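Side-chain contacts in glutathione transferase (Phanerochaete chrysosporium, PDB 4F0C), which binds oxidized glutathione between its two subunits and probably catalyses glutathione-dependent transfer or reduction reactions: residues A[17-22]-A[214-219]; A[24-27]-A[31-34]; A[117-122]-A[138-143]; A[191-194]-A[200-203]. All blocks are in the same frame, centred on the assembly; numbering follows the deposited sequence.

Contact 1. Residues A[17-22]-A[214-219]; sequences NGWKVD and AESLKT. With GDS (oxidized glutathione disulfide), chain B.
Asp22 and Ser216 bring together two short helical turns that cross at a wide angle, their CA atoms 6.4 Å apart and the axes of 18-22 and 214-219 approaching to 9.8 Å with N-to-C directions 135° apart. In this glutathione transferase fold the contact joins the first helix of the thioredoxin-like domain, 18-28, to the last helix of the chain, 211-227. Asp22 turns CG anti to its own nitrogen (chi1 -178°), which carries the carboxylate across to Ser216; the hydroxyl OG donates to Asp22 OD1 at 2.7 Å, meeting the oxygen on its anti side and about 30° out of the carboxylate plane. The buried acid also meets an arginine of its own helix, a counter-charge with which it would probably stay ionised. Beside the bond the six-membered ring of Trp19 offers its edge: CE3 lies 3.6 Å from Ser216 OG, and CZ3 is 4.0 Å from Thr219 CG2, while the indole N-H is spent on the carbonyl of His12. At the start of 17-22, Asn17 uses both ends of its amide. Asn17 ND2 donates to OE5 of the glutathione disulfide, a glycine carboxylate oxygen, at 2.7 Å, and OD1 receives Trp176 NE1. Were Asn17 an alanine, that carboxylate would probably lose this amide donor and the Trp176 indole its acceptor. Thr219, whose methyl serves the tryptophan, turns its hydroxyl back along its own helix, where OG1 donates to Glu215 O (2.8 Å) from the face of the carbonyl plane opposite Thr219 N.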
# COMPACT_ATOMS: atom_id res chain seq x y z
N ASN A 17 -4.25 1.36 -12.39
CA ASN A 17 -3.68 2.29 -11.42
C ASN A 17 -3.37 3.71 -11.89
O ASN A 17 -3.53 4.67 -11.13
CB ASN A 17 -2.45 1.66 -10.76
CG ASN A 17 -2.85 0.56 -9.80
OD1 ASN A 17 -3.66 0.80 -8.91
ND2 ASN A 17 -2.37 -0.64 -10.04
N GLY A 18 -2.91 3.88 -13.12
CA GLY A 18 -2.62 5.24 -13.56
C GLY A 18 -3.86 6.11 -13.65
O GLY A 18 -3.76 7.35 -13.67
N TRP A 19 -5.03 5.49 -13.74
CA TRP A 19 -6.29 6.25 -13.95
C TRP A 19 -6.70 7.04 -12.71
O TRP A 19 -7.42 8.03 -12.83
CB TRP A 19 -7.42 5.33 -14.47
CG TRP A 19 -7.02 4.85 -15.85
CD1 TRP A 19 -6.44 3.64 -16.18
CD2 TRP A 19 -7.03 5.64 -17.07
NE1 TRP A 19 -6.14 3.62 -17.53
CE2 TRP A 19 -6.50 4.83 -18.10
CE3 TRP A 19 -7.49 6.92 -17.39
CZ2 TRP A 19 -6.37 5.28 -19.42
CZ3 TRP A 19 -7.37 7.37 -18.72
CH2 TRP A 19 -6.80 6.55 -19.71
N LYS A 20 -6.22 6.64 -11.53
CA LYS A 20 -6.42 7.46 -10.33
C LYS A 20 -5.83 8.84 -10.56
O LYS A 20 -6.42 9.86 -10.19
CB LYS A 20 -5.67 6.89 -9.12
CG LYS A 20 -6.06 5.46 -8.70
CD LYS A 20 -5.08 5.05 -7.58
CE LYS A 20 -5.07 3.52 -7.34
NZ LYS A 20 -3.96 3.20 -6.36
N VAL A 21 -4.61 8.86 -11.12
CA VAL A 21 -3.90 10.10 -11.33
C VAL A 21 -4.56 10.90 -12.45
O VAL A 21 -4.73 12.10 -12.33
CB VAL A 21 -2.43 9.85 -11.69
CG1 VAL A 21 -1.70 11.16 -11.91
CG2 VAL A 21 -1.76 9.06 -10.52
N ASP A 22 -4.89 10.23 -13.55
CA ASP A 22 -5.66 10.89 -14.62
C ASP A 22 -6.91 11.59 -14.06
O ASP A 22 -7.18 12.76 -14.39
CB ASP A 22 -6.02 9.83 -15.68
CG ASP A 22 -6.79 10.42 -16.87
OD1 ASP A 22 -8.04 10.57 -16.78
OD2 ASP A 22 -6.14 10.70 -17.89
N ALA A 214 -16.04 10.87 -14.81
CA ALA A 214 -16.72 10.32 -15.96
C ALA A 214 -15.87 10.47 -17.23
O ALA A 214 -15.82 9.57 -18.06
CB ALA A 214 -18.06 11.00 -16.14
N GLU A 215 -15.23 11.63 -17.40
CA GLU A 215 -14.39 11.88 -18.57
C GLU A 215 -13.17 10.97 -18.56
O GLU A 215 -12.78 10.44 -19.59
CB GLU A 215 -13.97 13.35 -18.62
CG GLU A 215 -13.07 13.70 -19.82
CD GLU A 215 -12.70 15.17 -19.86
OE1 GLU A 215 -13.57 15.99 -20.21
OE2 GLU A 215 -11.56 15.52 -19.52
N SER A 216 -12.55 10.80 -17.39
CA SER A 216 -11.45 9.85 -17.24
C SER A 216 -11.85 8.43 -17.64
O SER A 216 -11.10 7.74 -18.37
CB SER A 216 -10.92 9.89 -15.78
OG SER A 216 -9.90 8.94 -15.59
N LEU A 217 -13.02 7.97 -17.18
CA LEU A 217 -13.46 6.61 -17.49
C LEU A 217 -13.73 6.46 -18.98
O LEU A 217 -13.45 5.42 -19.58
CB LEU A 217 -14.71 6.24 -16.67
CG LEU A 217 -14.50 6.13 -15.15
CD1 LEU A 217 -15.84 6.03 -14.40
CD2 LEU A 217 -13.56 4.94 -14.81
N LYS A 218 -14.24 7.53 -19.59
CA LYS A 218 -14.59 7.48 -21.01
C LYS A 218 -13.29 7.45 -21.83
O LYS A 218 -13.18 6.76 -22.83
CB LYS A 218 -15.46 8.68 -21.38
CG LYS A 218 -15.81 8.79 -22.88
CD LYS A 218 -16.63 10.05 -23.18
CE LYS A 218 -17.12 10.09 -24.64
NZ LYS A 218 -17.89 11.34 -24.95
N THR A 219 -12.29 8.20 -21.37
CA THR A 219 -10.99 8.28 -22.03
C THR A 219 -10.32 6.92 -21.99
O THR A 219 -9.73 6.46 -22.98
CB THR A 219 -10.10 9.34 -21.34
OG1 THR A 219 -10.70 10.63 -21.47
CG2 THR A 219 -8.69 9.38 -21.94
N1 GDS B . 1.25 -0.05 -5.97
CA1 GDS B . 1.46 0.36 -7.41
C1 GDS B . 0.72 1.72 -7.73
OE1 GDS B . -0.38 1.98 -7.15
OE2 GDS B . 1.32 2.52 -8.51
CB1 GDS B . 0.95 -0.74 -8.41
CG1 GDS B . 1.18 -0.31 -9.88
CD1 GDS B . 0.83 -1.45 -10.78
O1 GDS B . 0.41 -2.53 -10.41
N2 GDS B . 1.03 -1.18 -12.12
CA2 GDS B . 0.78 -2.20 -13.16
C2 GDS B . 2.04 -2.49 -13.92
O2 GDS B . 2.78 -1.57 -14.26
CB2 GDS B . -0.22 -1.67 -14.21
SG2 GDS B . -1.88 -1.59 -13.51
N3 GDS B . 2.26 -3.78 -14.27
CA3 GDS B . 3.43 -4.11 -15.04
C3 GDS B . 4.14 -5.33 -14.47
OE3 GDS B . 5.02 -5.88 -15.16
OE4 GDS B . 3.81 -5.63 -13.30
N4 GDS B . -1.52 -4.26 -9.20
CA4 GDS B . -1.71 -4.42 -7.75
C4 GDS B . -2.02 -3.02 -7.14
OE5 GDS B . -2.63 -2.18 -7.85
OE6 GDS B . -1.63 -2.85 -5.96
C5 GDS B . -1.91 -5.24 -10.07
O5 GDS B . -2.45 -6.30 -9.72
CA5 GDS B . -1.69 -5.00 -11.56
N5 GDS B . -1.51 -6.29 -12.28
CB5 GDS B . -2.92 -4.25 -12.09
SG5 GDS B . -2.59 -3.59 -13.77
CA6 GDS B . 2.00 -8.44 -12.64
C6 GDS B . 1.54 -9.75 -11.88
OE7 GDS B . 2.27 -10.75 -11.94
OE8 GDS B . 0.46 -9.68 -11.26
N6 GDS B . 3.45 -8.48 -12.88
CB6 GDS B . 1.17 -8.34 -13.95
CG6 GDS B . -0.28 -7.89 -13.71
CD6 GDS B . -0.32 -6.53 -13.01
O6 GDS B . 0.56 -5.67 -13.06

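Contact 2. Residues A[24-27]-A[31-34]; sequences LLRE and SFET. With SO4 (sulfate ion), chain D.
Phe32 lays one face of its ring against Leu25, whose methyl CD1 stands 3.7 Å from the ring centroid and only 20° off the normal, a CH-pi contact. The methylene CB of the same leucine comes to 3.5 Å from Phe32 CE1, so the leucine covers the root of the ring and its CD1-CE1 flank. Phe32 holds CG between its backbone nitrogen and carbonyl carbon (chi1 67°), and this swings the ring from the strand over to the helix. Arg26 meets its outer end: ring atom CZ sits above one face of the guanidinium, 3.8 Å from NH2, with the two planes 75° apart. An arginine suits this partly exposed place because its long aliphatic chain reaches past the ring while its charge is spent further on, NE on Asp22 and NH1 in a salt bridge to Glu215 OE2; these partners probably help to fix the rotation of the flat group. On the strand, Thr34 N gives a 2.8 Å hydrogen bond to O1 of a sulfate, probably from the crystallisation liquor, which Lys5 NZ also binds. The contact closes the second half of the beta-alpha-beta unit of the thioredoxin-like domain: strand 32-36, outermost in the sheet, runs parallel to strand 7-11, whose Phe7 touches both Leu25 and Phe32, while Ile81 of helix 74-85 also packs on Leu25.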
# COMPACT_ATOMS: atom_id res chain seq x y z
N LEU A 24 -7.54 12.72 -10.97
CA LEU A 24 -7.18 13.90 -10.17
C LEU A 24 -6.71 15.07 -11.03
O LEU A 24 -7.08 16.22 -10.78
CB LEU A 24 -6.13 13.56 -9.09
CG LEU A 24 -5.61 14.79 -8.30
CD1 LEU A 24 -6.78 15.40 -7.51
CD2 LEU A 24 -4.53 14.32 -7.34
N LEU A 25 -5.90 14.77 -12.04
CA LEU A 25 -5.40 15.84 -12.92
C LEU A 25 -6.58 16.53 -13.63
O LEU A 25 -6.61 17.76 -13.76
CB LEU A 25 -4.40 15.30 -13.94
CG LEU A 25 -3.05 14.85 -13.37
CD1 LEU A 25 -2.26 14.12 -14.44
CD2 LEU A 25 -2.23 16.03 -12.84
N ARG A 26 -7.56 15.73 -14.09
CA ARG A 26 -8.75 16.31 -14.74
C ARG A 26 -9.57 17.13 -13.75
O ARG A 26 -10.05 18.20 -14.11
CB ARG A 26 -9.62 15.24 -15.39
CG ARG A 26 -8.97 14.55 -16.58
CD ARG A 26 -9.88 13.51 -17.28
NE ARG A 26 -9.01 12.69 -18.11
CZ ARG A 26 -8.63 12.99 -19.35
NH1 ARG A 26 -9.13 14.05 -19.98
NH2 ARG A 26 -7.76 12.19 -19.97
N GLU A 27 -9.76 16.62 -12.53
CA GLU A 27 -10.51 17.34 -11.49
C GLU A 27 -9.91 18.72 -11.22
O GLU A 27 -10.63 19.70 -11.02
CB GLU A 27 -10.54 16.54 -10.16
CG GLU A 27 -11.44 15.31 -10.17
CD GLU A 27 -12.94 15.63 -9.99
OE1 GLU A 27 -13.37 16.77 -10.22
OE2 GLU A 27 -13.69 14.72 -9.60
N SER A 31 -2.64 20.51 -16.76
CA SER A 31 -2.29 20.07 -18.12
C SER A 31 -1.33 18.87 -18.11
O SER A 31 -0.37 18.83 -17.34
CB SER A 31 -1.71 21.23 -18.94
OG SER A 31 -0.48 21.64 -18.40
N PHE A 32 -1.58 17.89 -18.97
CA PHE A 32 -0.74 16.70 -18.95
C PHE A 32 -0.78 15.95 -20.26
O PHE A 32 -1.82 15.89 -20.92
CB PHE A 32 -1.09 15.75 -17.77
CG PHE A 32 -2.48 15.09 -17.84
CD1 PHE A 32 -3.63 15.78 -17.42
CD2 PHE A 32 -2.61 13.77 -18.25
CE1 PHE A 32 -4.91 15.17 -17.45
CE2 PHE A 32 -3.86 13.14 -18.28
CZ PHE A 32 -5.02 13.84 -17.87
N GLU A 33 0.36 15.39 -20.65
CA GLU A 33 0.37 14.44 -21.75
C GLU A 33 0.35 13.04 -21.13
O GLU A 33 0.81 12.84 -19.99
CB GLU A 33 1.59 14.61 -22.64
CG GLU A 33 2.86 14.28 -21.94
CD GLU A 33 4.03 14.02 -22.90
OE1 GLU A 33 5.15 13.85 -22.39
OE2 GLU A 33 3.84 13.97 -24.13
N THR A 34 -0.20 12.10 -21.87
CA THR A 34 -0.25 10.71 -21.43
C THR A 34 0.60 9.89 -22.35
O THR A 34 0.46 9.96 -23.56
CB THR A 34 -1.68 10.17 -21.43
OG1 THR A 34 -2.44 10.91 -20.47
CG2 THR A 34 -1.70 8.69 -21.00
S SO4 D . -1.74 14.10 -25.01
O1 SO4 D . -1.70 13.01 -24.03
O2 SO4 D . -0.99 13.66 -26.17
O3 SO4 D . -3.13 14.36 -25.38
O4 SO4 D . -1.16 15.34 -24.52

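Contact 3. Residues A[117-122]-A[138-143]; sequences FGQAGW and ERYQKE. With GDS (oxidized glutathione disulfide), chain C; SO4 (sulfate ion), chain E.
The long helical hairpin of the C-terminal glutathione transferase domain, made by helices 96-126 and 134-155, is packed together here around Gln119, Ala120 and Tyr140, next to the second subunit. The short axes approach to 8.0 Å and run at 144° to each other. The small side chain of Ala120 permits this, its CB 3.7 Å from Tyr140 CB and its backbone N 3.4 Å from the same atom. Gln119 places CB over the centre of the tyrosine ring, 3.4 Å from its centroid, in a CH-pi contact. The glutamine chain then bends at chi2 (-38°), leading its amide away from the ring, where OE1 accepts hydrogen bonds from Tyr140 OH and Arg139 NH2 of the second subunit; NE2 goes to Pro115 O. By the same exchange Tyr140 OH is held by Gln119 of the second subunit. The opposite face of the ring is covered by CG of Arg139 in its own helix. Arg139 NE adds a weak bond to Tyr140 OH (3.2 Å), the oxygen lying in the guanidinium plane at its edge. Arg139 NH1 binds O2 of a sulfate, probably from the crystallisation liquor. The same guanidinium holds the alpha-carboxylate of a glutamyl arm of the glutathione disulfide lodged in the second subunit's site: Arg139 NH1 reaches its OE7 at 2.9 Å, and NH2 its OE8 at 2.8 Å, the latter bond nearly straight at 173°.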
# COMPACT_ATOMS: atom_id res chain seq x y z
N PHE A 117 -7.45 -6.92 -5.17
CA PHE A 117 -8.35 -6.85 -6.34
C PHE A 117 -7.53 -7.29 -7.57
O PHE A 117 -8.03 -7.98 -8.48
CB PHE A 117 -8.90 -5.43 -6.56
CG PHE A 117 -10.00 -5.01 -5.61
CD1 PHE A 117 -9.96 -5.32 -4.24
CD2 PHE A 117 -11.06 -4.23 -6.09
CE1 PHE A 117 -10.99 -4.88 -3.38
CE2 PHE A 117 -12.08 -3.77 -5.24
CZ PHE A 117 -12.05 -4.10 -3.88
N GLY A 118 -6.27 -6.87 -7.60
CA GLY A 118 -5.37 -7.26 -8.67
C GLY A 118 -5.12 -8.76 -8.79
O GLY A 118 -4.95 -9.27 -9.90
N GLN A 119 -5.09 -9.48 -7.66
CA GLN A 119 -4.88 -10.93 -7.74
C GLN A 119 -6.13 -11.57 -8.32
O GLN A 119 -6.02 -12.49 -9.12
CB GLN A 119 -4.55 -11.56 -6.38
CG GLN A 119 -3.31 -10.99 -5.71
CD GLN A 119 -2.23 -10.71 -6.71
OE1 GLN A 119 -1.64 -11.63 -7.30
NE2 GLN A 119 -1.94 -9.41 -6.90
N ALA A 120 -7.32 -11.09 -7.92
CA ALA A 120 -8.55 -11.55 -8.58
C ALA A 120 -8.47 -11.31 -10.09
O ALA A 120 -8.77 -12.20 -10.87
CB ALA A 120 -9.78 -10.86 -8.02
N GLY A 121 -8.05 -10.11 -10.49
CA GLY A 121 -7.90 -9.75 -11.89
C GLY A 121 -6.94 -10.69 -12.62
O GLY A 121 -7.24 -11.15 -13.74
N TRP A 122 -5.81 -10.98 -11.99
CA TRP A 122 -4.81 -11.89 -12.55
C TRP A 122 -5.43 -13.26 -12.80
O TRP A 122 -5.47 -13.73 -13.94
CB TRP A 122 -3.60 -12.05 -11.62
CG TRP A 122 -2.53 -12.96 -12.17
CD1 TRP A 122 -2.23 -14.22 -11.77
CD2 TRP A 122 -1.63 -12.66 -13.25
NE1 TRP A 122 -1.20 -14.74 -12.53
CE2 TRP A 122 -0.81 -13.79 -13.44
CE3 TRP A 122 -1.44 -11.54 -14.07
CZ2 TRP A 122 0.20 -13.83 -14.41
CZ3 TRP A 122 -0.44 -11.59 -15.04
CH2 TRP A 122 0.36 -12.72 -15.19
N GLU A 138 -11.25 -17.24 -6.54
CA GLU A 138 -12.33 -17.09 -5.56
C GLU A 138 -11.85 -16.54 -4.22
O GLU A 138 -12.56 -15.79 -3.56
CB GLU A 138 -13.11 -18.39 -5.34
CG GLU A 138 -14.26 -18.18 -4.38
CD GLU A 138 -15.29 -19.27 -4.45
OE1 GLU A 138 -15.05 -20.27 -5.16
OE2 GLU A 138 -16.34 -19.12 -3.81
N ARG A 139 -10.64 -16.92 -3.80
CA ARG A 139 -10.06 -16.36 -2.58
C ARG A 139 -10.03 -14.83 -2.65
O ARG A 139 -10.35 -14.14 -1.67
CB ARG A 139 -8.63 -16.93 -2.36
CG ARG A 139 -7.68 -16.00 -1.56
CD ARG A 139 -6.32 -16.71 -1.23
NE ARG A 139 -5.35 -15.81 -0.62
CZ ARG A 139 -5.32 -15.46 0.67
NH1 ARG A 139 -6.20 -15.95 1.52
NH2 ARG A 139 -4.40 -14.61 1.11
N TYR A 140 -9.65 -14.30 -3.81
CA TYR A 140 -9.54 -12.85 -3.97
C TYR A 140 -10.87 -12.17 -4.26
O TYR A 140 -11.08 -11.03 -3.88
CB TYR A 140 -8.46 -12.52 -5.01
CG TYR A 140 -7.15 -13.09 -4.55
CD1 TYR A 140 -6.46 -12.50 -3.50
CD2 TYR A 140 -6.63 -14.26 -5.11
CE1 TYR A 140 -5.27 -13.04 -3.03
CE2 TYR A 140 -5.45 -14.80 -4.65
CZ TYR A 140 -4.77 -14.19 -3.60
OH TYR A 140 -3.59 -14.71 -3.12
N GLN A 141 -11.79 -12.87 -4.92
CA GLN A 141 -13.16 -12.36 -5.02
C GLN A 141 -13.81 -12.21 -3.63
O GLN A 141 -14.51 -11.23 -3.34
CB GLN A 141 -14.00 -13.29 -5.90
CG GLN A 141 -13.55 -13.28 -7.37
CD GLN A 141 -14.28 -14.33 -8.15
OE1 GLN A 141 -14.13 -15.53 -7.87
NE2 GLN A 141 -15.11 -13.90 -9.10
N LYS A 142 -13.59 -13.19 -2.77
CA LYS A 142 -14.09 -13.07 -1.39
C LYS A 142 -13.46 -11.86 -0.68
O LYS A 142 -14.14 -11.16 0.09
CB LYS A 142 -13.82 -14.36 -0.61
CG LYS A 142 -14.80 -15.48 -0.93
CD LYS A 142 -14.33 -16.82 -0.37
CE LYS A 142 -15.43 -17.88 -0.47
NZ LYS A 142 -14.87 -19.24 -0.24
N GLU A 143 -12.18 -11.61 -0.93
CA GLU A 143 -11.50 -10.44 -0.34
C GLU A 143 -12.07 -9.13 -0.89
O GLU A 143 -12.20 -8.14 -0.17
CB GLU A 143 -9.97 -10.48 -0.57
CG GLU A 143 -9.20 -9.33 0.12
CD GLU A 143 -9.26 -9.37 1.68
OE1 GLU A 143 -9.82 -10.33 2.23
OE2 GLU A 143 -8.75 -8.44 2.32
N1 GDS C . -1.77 -3.05 4.98
CA1 GDS C . -1.99 -3.49 6.41
C1 GDS C . -0.91 -2.85 7.37
OE1 GDS C . 0.26 -2.65 6.94
OE2 GDS C . -1.32 -2.50 8.52
CB1 GDS C . -1.93 -5.05 6.55
CG1 GDS C . -2.16 -5.49 8.02
CD1 GDS C . -2.26 -6.98 8.07
O1 GDS C . -2.14 -7.72 7.12
N2 GDS C . -2.49 -7.47 9.34
CA2 GDS C . -2.65 -8.92 9.59
C2 GDS C . -4.02 -9.20 10.17
O2 GDS C . -4.47 -8.46 11.05
CB2 GDS C . -1.65 -9.41 10.66
SG2 GDS C . 0.02 -9.44 9.97
N3 GDS C . -4.64 -10.32 9.75
CA3 GDS C . -5.92 -10.66 10.31
C3 GDS C . -6.90 -11.06 9.21
OE3 GDS C . -7.97 -11.61 9.55
OE4 GDS C . -6.57 -10.73 8.05
N4 GDS C . -0.71 -8.94 4.96
CA4 GDS C . -0.43 -8.30 3.67
C4 GDS C . 0.33 -6.97 3.93
OE5 GDS C . 1.09 -6.91 4.93
OE6 GDS C . 0.13 -6.06 3.10
C5 GDS C . -0.71 -10.31 5.08
O5 GDS C . -0.49 -11.08 4.15
CA5 GDS C . -0.99 -10.90 6.46
N5 GDS C . -1.62 -12.24 6.33
CB5 GDS C . 0.35 -10.99 7.20
SG5 GDS C . 0.07 -11.34 8.98
CA6 GDS C . -5.63 -13.04 5.75
C6 GDS C . -5.51 -13.76 4.34
OE7 GDS C . -6.51 -14.35 3.88
OE8 GDS C . -4.40 -13.68 3.77
N6 GDS C . -7.04 -12.79 6.06
CB6 GDS C . -4.94 -13.96 6.79
CG6 GDS C . -3.40 -13.91 6.71
CD6 GDS C . -2.89 -12.49 6.90
O6 GDS C . -3.48 -11.59 7.52
S SO4 E . -9.64 -18.05 1.65
O1 SO4 E . -9.72 -18.27 3.10
O2 SO4 E . -8.23 -17.87 1.29
O3 SO4 E . -10.15 -19.20 0.91
O4 SO4 E . -10.43 -16.88 1.29

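Contact 4. Residues A[191-194]-A[200-203]; sequences FDFE and VHRW
His201, Phe193 and Glu194 carry most of this contact, plain packing between two consecutive helices of the all-helical C-terminal glutathione transferase domain. With CG anti to the backbone N (chi1 173°), His201 projects its ring against both of the others. The imidazole edge is directed at the face of the Phe193 ring in an offset edge-to-face pair, centroids 5.5 Å apart and planes at 84°, and His201 CA adds a CH-pi contact 4.0 Å from the phenyl centroid. Glu194 covers a face of the imidazole: its CB lies 3.7 Å from the ring centroid, and its extended chain stacks the carboxylate nearly parallel to the ring, OE1 3.6 Å from His201 CE1. The nearby negative charge could favour a protonated imidazole. With an alanine in place of His201, the face of Phe193 would probably lose its aromatic partner and the Glu194 chain would be left free to turn. The edge of the phenyl ring is met by Val200, CG1 to Phe193 CE1 3.7 Å, an apolar branch suited to this buried side. Phe193 and Glu194 thus pack helix 193-196 onto the start of helix 198-209, with Phe193 touching Val181 of helix 174-184 and Val200 touching Leu151 of helix 134-155.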
# COMPACT_ATOMS: atom_id res chain seq x y z
N PHE A 191 -23.84 -11.56 -6.94
CA PHE A 191 -23.43 -10.19 -6.60
C PHE A 191 -24.33 -9.14 -7.25
O PHE A 191 -24.57 -9.18 -8.44
CB PHE A 191 -21.99 -9.93 -7.07
CG PHE A 191 -21.54 -8.50 -6.88
CD1 PHE A 191 -21.18 -8.03 -5.61
CD2 PHE A 191 -21.47 -7.61 -7.96
CE1 PHE A 191 -20.75 -6.70 -5.42
CE2 PHE A 191 -21.06 -6.28 -7.77
CZ PHE A 191 -20.69 -5.83 -6.52
N ASP A 192 -24.81 -8.21 -6.43
CA ASP A 192 -25.63 -7.10 -6.91
C ASP A 192 -25.11 -5.90 -6.10
O ASP A 192 -25.31 -5.87 -4.89
CB ASP A 192 -27.12 -7.37 -6.65
CG ASP A 192 -28.04 -6.26 -7.19
OD1 ASP A 192 -27.80 -5.06 -6.93
OD2 ASP A 192 -29.03 -6.59 -7.88
N PHE A 193 -24.40 -4.98 -6.75
CA PHE A 193 -23.68 -3.92 -6.04
C PHE A 193 -24.63 -3.11 -5.13
O PHE A 193 -24.39 -2.99 -3.93
CB PHE A 193 -23.02 -2.99 -7.07
CG PHE A 193 -22.02 -2.00 -6.50
CD1 PHE A 193 -21.35 -2.22 -5.30
CD2 PHE A 193 -21.73 -0.83 -7.21
CE1 PHE A 193 -20.42 -1.29 -4.83
CE2 PHE A 193 -20.82 0.09 -6.76
CZ PHE A 193 -20.15 -0.13 -5.57
N GLU A 194 -25.68 -2.56 -5.72
CA GLU A 194 -26.61 -1.74 -4.94
C GLU A 194 -27.32 -2.50 -3.81
O GLU A 194 -27.45 -1.97 -2.70
CB GLU A 194 -27.65 -1.03 -5.82
CG GLU A 194 -28.56 -0.10 -4.98
CD GLU A 194 -29.51 0.71 -5.83
OE1 GLU A 194 -29.45 0.57 -7.07
OE2 GLU A 194 -30.30 1.49 -5.24
N VAL A 200 -21.78 1.79 -0.26
CA VAL A 200 -20.66 1.81 -1.20
C VAL A 200 -21.18 2.18 -2.59
O VAL A 200 -20.53 2.93 -3.32
CB VAL A 200 -19.90 0.45 -1.25
CG1 VAL A 200 -18.67 0.57 -2.17
CG2 VAL A 200 -19.46 0.05 0.19
N HIS A 201 -22.35 1.66 -2.96
CA HIS A 201 -22.93 2.00 -4.26
C HIS A 201 -23.24 3.49 -4.36
O HIS A 201 -23.00 4.11 -5.40
CB HIS A 201 -24.20 1.17 -4.52
CG HIS A 201 -24.95 1.58 -5.76
ND1 HIS A 201 -26.06 2.40 -5.73
CD2 HIS A 201 -24.76 1.25 -7.06
CE1 HIS A 201 -26.51 2.58 -6.96
NE2 HIS A 201 -25.75 1.89 -7.79
N ARG A 202 -23.81 4.06 -3.29
CA ARG A 202 -24.15 5.50 -3.27
C ARG A 202 -22.90 6.34 -3.52
O ARG A 202 -22.89 7.26 -4.35
CB ARG A 202 -24.72 5.87 -1.90
CG ARG A 202 -25.07 7.34 -1.72
CD ARG A 202 -25.05 7.74 -0.23
NE ARG A 202 -23.69 7.90 0.29
CZ ARG A 202 -23.22 7.28 1.37
NH1 ARG A 202 -24.00 6.44 2.07
NH2 ARG A 202 -21.97 7.53 1.78
N TRP A 203 -21.85 6.03 -2.77
CA TRP A 203 -20.60 6.78 -2.82
C TRP A 203 -19.90 6.60 -4.16
O TRP A 203 -19.45 7.57 -4.79
CB TRP A 203 -19.74 6.27 -1.67
CG TRP A 203 -18.25 6.58 -1.55
CD1 TRP A 203 -17.68 7.73 -1.10
CD2 TRP A 203 -17.19 5.64 -1.71
NE1 TRP A 203 -16.31 7.58 -1.00
CE2 TRP A 203 -15.99 6.29 -1.35
CE3 TRP A 203 -17.13 4.29 -2.12
CZ2 TRP A 203 -14.74 5.65 -1.40
CZ3 TRP A 203 -15.89 3.66 -2.17
CH2 TRP A 203 -14.72 4.34 -1.81

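Overall arrangement
Contacts 1 and 2 share helix 18-28 and form one continuous patch, their centres about 9 Å apart: Asp22 OD2 of contact 1 packs on Phe32 CZ of contact 2 at 3.3 Å. The centres of contacts 1 and 3 are about 22 Å apart, yet both contribute to glutathione sites, contact 1 to its own subunit's and contact 3 to the partner's. Asn17 of contact 1 binds a disulfide that Arg139 of the second subunit also holds, while Arg139 of contact 3 reaches into the equivalent site of that subunit. Contact 4 is apart from the ligand grips, in the helical domain, its centre about 18 Å from that of contact 3; its helix 198-209 leads directly into helix 211-227 of contact 1.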